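Local coordinates for glutathione peroxidase-like protein (Trypanosoma brucei, PDB 3DWV) that probably reduces peroxides as a tryparedoxin-dependent peroxidase of the glutathione peroxidase family, on a thioredoxin-like fold, at residues S47-Y52 against T81-P86. The protein carries 1 engineered substitution. Numbering follows the deposited sequence. Where two conformers were deposited one is given.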
ATOM      1  N   SER A  47      14.649   2.530  -7.612  1.00 20.71           N
ATOM      2  CA  SER A  47      14.357   1.125  -7.456  1.00 17.18           C
ATOM      3  C   SER A  47      12.846   0.989  -7.335  1.00 15.45           C
ATOM      4  O   SER A  47      12.230   1.924  -6.834  1.00 14.22           O
ATOM      5  CB  SER A  47      14.982   0.587  -6.173  1.00 24.10           C
ATOM      6  OG  SER A  47      16.369   0.405  -6.367  1.00 26.99           O
ATOM      7  N   PRO A  48      12.267  -0.120  -7.763  1.00 15.15           N
ATOM      8  CA  PRO A  48      10.809  -0.254  -7.634  1.00 15.23           C
ATOM      9  C   PRO A  48      10.402  -0.497  -6.196  1.00 13.36           C
ATOM     10  O   PRO A  48      11.234  -0.791  -5.333  1.00 19.06           O
ATOM     11  CB  PRO A  48      10.500  -1.460  -8.532  1.00 14.89           C
ATOM     12  CG  PRO A  48      11.768  -2.258  -8.578  1.00 18.91           C
ATOM     13  CD  PRO A  48      12.905  -1.282  -8.395  1.00 18.90           C
ATOM     14  N   LEU A  49       9.095  -0.364  -5.931  1.00 11.98           N
ATOM     15  CA  LEU A  49       8.605  -0.640  -4.604  1.00 12.80           C
ATOM     16  C   LEU A  49       7.126  -1.027  -4.710  1.00 13.05           C
ATOM     17  O   LEU A  49       6.489  -0.795  -5.740  1.00 11.73           O
ATOM     18  CB  LEU A  49       8.842   0.511  -3.636  1.00 14.71           C
ATOM     19  CG  LEU A  49       8.195   1.872  -3.887  1.00 13.92           C
ATOM     20  CD1 LEU A  49       7.998   2.590  -2.552  1.00 14.25           C
ATOM     21  CD2 LEU A  49       9.005   2.768  -4.827  1.00 13.83           C
ATOM     22  N   LEU A  50       6.604  -1.626  -3.647  1.00 11.20           N
ATOM     23  CA  LEU A  50       5.205  -1.986  -3.554  1.00 11.61           C
ATOM     24  C   LEU A  50       4.583  -1.258  -2.358  1.00 12.98           C
ATOM     25  O   LEU A  50       5.210  -1.368  -1.297  1.00 15.07           O
ATOM     26  CB  LEU A  50       5.033  -3.473  -3.258  1.00 13.02           C
ATOM     27  CG  LEU A  50       4.663  -4.446  -4.349  1.00 17.64           C
ATOM     28  CD1 LEU A  50       4.484  -5.827  -3.717  1.00 14.33           C
ATOM     29  CD2 LEU A  50       3.439  -4.016  -5.138  1.00 15.47           C
ATOM     30  N   ILE A  51       3.444  -0.598  -2.586  1.00 10.10           N
ATOM     31  CA  ILE A  51       2.803   0.127  -1.480  1.00  8.77           C
ATOM     32  C   ILE A  51       1.447  -0.491  -1.186  1.00  8.60           C
ATOM     33  O   ILE A  51       0.535  -0.473  -2.018  1.00  8.03           O
ATOM     34  CB  ILE A  51       2.658   1.624  -1.758  1.00  9.62           C
ATOM     35  CG1 ILE A  51       4.026   2.262  -2.090  1.00 11.39           C
ATOM     36  CG2 ILE A  51       1.963   2.311  -0.581  1.00 11.35           C
ATOM     37  CD1 ILE A  51       3.883   3.758  -2.445  1.00 18.20           C
ATOM     38  N   TYR A  52       1.398  -1.056   0.032  1.00  9.09           N
ATOM     39  CA  TYR A  52       0.172  -1.631   0.532  1.00 10.45           C
ATOM     40  C   TYR A  52      -0.601  -0.790   1.546  1.00  9.88           C
ATOM     41  O   TYR A  52       0.075  -0.118   2.347  1.00 10.25           O
ATOM     42  CB  TYR A  52       0.531  -2.913   1.269  1.00 12.39           C
ATOM     43  CG  TYR A  52       0.956  -4.116   0.476  1.00 11.44           C
ATOM     44  CD1 TYR A  52       2.256  -4.310   0.055  1.00 12.24           C
ATOM     45  CD2 TYR A  52       0.008  -5.100   0.163  1.00 11.27           C
ATOM     46  CE1 TYR A  52       2.614  -5.450  -0.675  1.00 15.42           C
ATOM     47  CE2 TYR A  52       0.367  -6.231  -0.545  1.00 14.08           C
ATOM     48  CZ  TYR A  52       1.660  -6.405  -0.970  1.00 14.93           C
ATOM     49  OH  TYR A  52       2.015  -7.538  -1.677  1.00 13.01           O
ATOM     50  N   THR A  81      11.597  -2.162  -1.987  1.00 13.29           N
ATOM     51  CA  THR A  81      11.040  -2.141  -0.605  1.00 13.73           C
ATOM     52  C   THR A  81       9.529  -2.300  -0.705  1.00 12.17           C
ATOM     53  O   THR A  81       8.942  -2.137  -1.784  1.00 12.98           O
ATOM     54  CB  THR A  81      11.471  -0.934   0.232  1.00 14.81           C
ATOM     55  OG1 THR A  81      11.172  -1.156   1.647  1.00 16.77           O
ATOM     56  CG2 THR A  81      10.728   0.327  -0.197  1.00 17.54           C
ATOM     57  N   VAL A  82       8.939  -2.660   0.431  1.00 13.08           N
ATOM     58  CA  VAL A  82       7.482  -2.666   0.591  1.00  9.43           C
ATOM     59  C   VAL A  82       7.172  -1.610   1.643  1.00  9.31           C
ATOM     60  O   VAL A  82       7.856  -1.647   2.700  1.00 12.54           O
ATOM     61  CB  VAL A  82       7.026  -4.064   1.039  1.00 13.29           C
ATOM     62  CG1 VAL A  82       5.581  -4.022   1.490  1.00 13.68           C
ATOM     63  CG2 VAL A  82       7.297  -5.057  -0.095  1.00 15.02           C
ATOM     64  N   LEU A  83       6.203  -0.727   1.415  1.00 10.11           N
ATOM     65  CA  LEU A  83       5.792   0.214   2.441  1.00 11.24           C
ATOM     66  C   LEU A  83       4.334  -0.038   2.810  1.00 11.69           C
ATOM     67  O   LEU A  83       3.538  -0.239   1.866  1.00 13.11           O
ATOM     68  CB  LEU A  83       5.867   1.655   1.930  1.00 11.44           C
ATOM     69  CG  LEU A  83       7.246   2.132   1.472  1.00 11.50           C
ATOM     70  CD1 LEU A  83       7.168   3.590   1.025  1.00 20.85           C
ATOM     71  CD2 LEU A  83       8.275   2.062   2.594  1.00 14.04           C
ATOM     72  N   ALA A  84       3.980   0.019   4.094  1.00 10.64           N
ATOM     73  CA  ALA A  84       2.605  -0.241   4.498  1.00  9.80           C
ATOM     74  C   ALA A  84       1.955   1.010   5.119  1.00  9.10           C
ATOM     75  O   ALA A  84       2.508   1.543   6.056  1.00 10.38           O
ATOM     76  CB  ALA A  84       2.510  -1.402   5.503  1.00 12.23           C
ATOM     77  N   PHE A  85       0.795   1.397   4.578  1.00 10.40           N
ATOM     78  CA  PHE A  85       0.017   2.476   5.167  1.00 10.02           C
ATOM     79  C   PHE A  85      -1.194   1.918   5.898  1.00 10.94           C
ATOM     80  O   PHE A  85      -2.100   1.395   5.212  1.00 10.05           O
ATOM     81  CB  PHE A  85      -0.497   3.452   4.086  1.00  9.75           C
ATOM     82  CG  PHE A  85       0.590   4.373   3.568  1.00 10.68           C
ATOM     83  CD1 PHE A  85       1.405   3.953   2.542  1.00 12.24           C
ATOM     84  CD2 PHE A  85       0.777   5.653   4.082  1.00 13.00           C
ATOM     85  CE1 PHE A  85       2.370   4.782   2.009  1.00 13.94           C
ATOM     86  CE2 PHE A  85       1.747   6.487   3.574  1.00 13.07           C
ATOM     87  CZ  PHE A  85       2.554   6.051   2.538  1.00 14.20           C
ATOM     88  N   PRO A  86      -1.232   1.921   7.221  0.50 11.75           N
ATOM     89  CA  PRO A  86      -2.439   1.432   7.903  0.50 10.43           C
ATOM     90  C   PRO A  86      -3.579   2.447   7.832  0.50 11.96           C
ATOM     91  O   PRO A  86      -3.324   3.655   7.936  0.50 11.25           O
ATOM     92  CB  PRO A  86      -1.983   1.236   9.351  0.50 12.42           C
ATOM     93  CG  PRO A  86      -0.486   1.303   9.287  0.50 11.84           C
ATOM     94  CD  PRO A  86      -0.174   2.288   8.189  0.50 12.28           C
TER
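Leu50 and Tyr52 each use both backbone polar atoms to bind the strand 81-86, which identifies a parallel ladder. Leu50 N donates to Thr81 O (3.0 Å) and Leu50 O accepts from Leu83 N; Tyr52 N then reaches Leu83 O (2.9 Å), and Phe85 N closes the series on Tyr52 O at 2.8 Å, with an N-H...O angle of 169°. The segment axes diverge by only 16°.

Side chains alternate between the two faces. Ile51 can be followed outward: CB lies 4.2 Å from Leu83 O, CG1 skirts Leu83 CB, and CG2, placed anti to the backbone N by a chi1 of -56°, comes in near the plane of the Phe85 ring and meets its edge at CD1 (3.6 Å) and CE1. Ile51 CD1, ending the CG1 branch, has no partner within 4.2 Å on 81-86; the side chain also packs on Tyr130 and Met133 of helix 128-136. On the same face Leu49 CD1 touches Leu83 CD1 at 3.8 Å. On the other, where Thr67 and Ala68 of helix 64-75 pack on Tyr52 and Leu71 on Leu50, Val82 CG1 approaches Tyr52 CD1 obliquely (3.6 Å).

Strand 49-54, helix 64-75 and strand 81-86 form a beta-alpha-beta unit of the thioredoxin-like fold. All ten touching residues are buried; directional backbone bonds set the parallel register, while apolar side-chain contacts fill both faces without polar pairing.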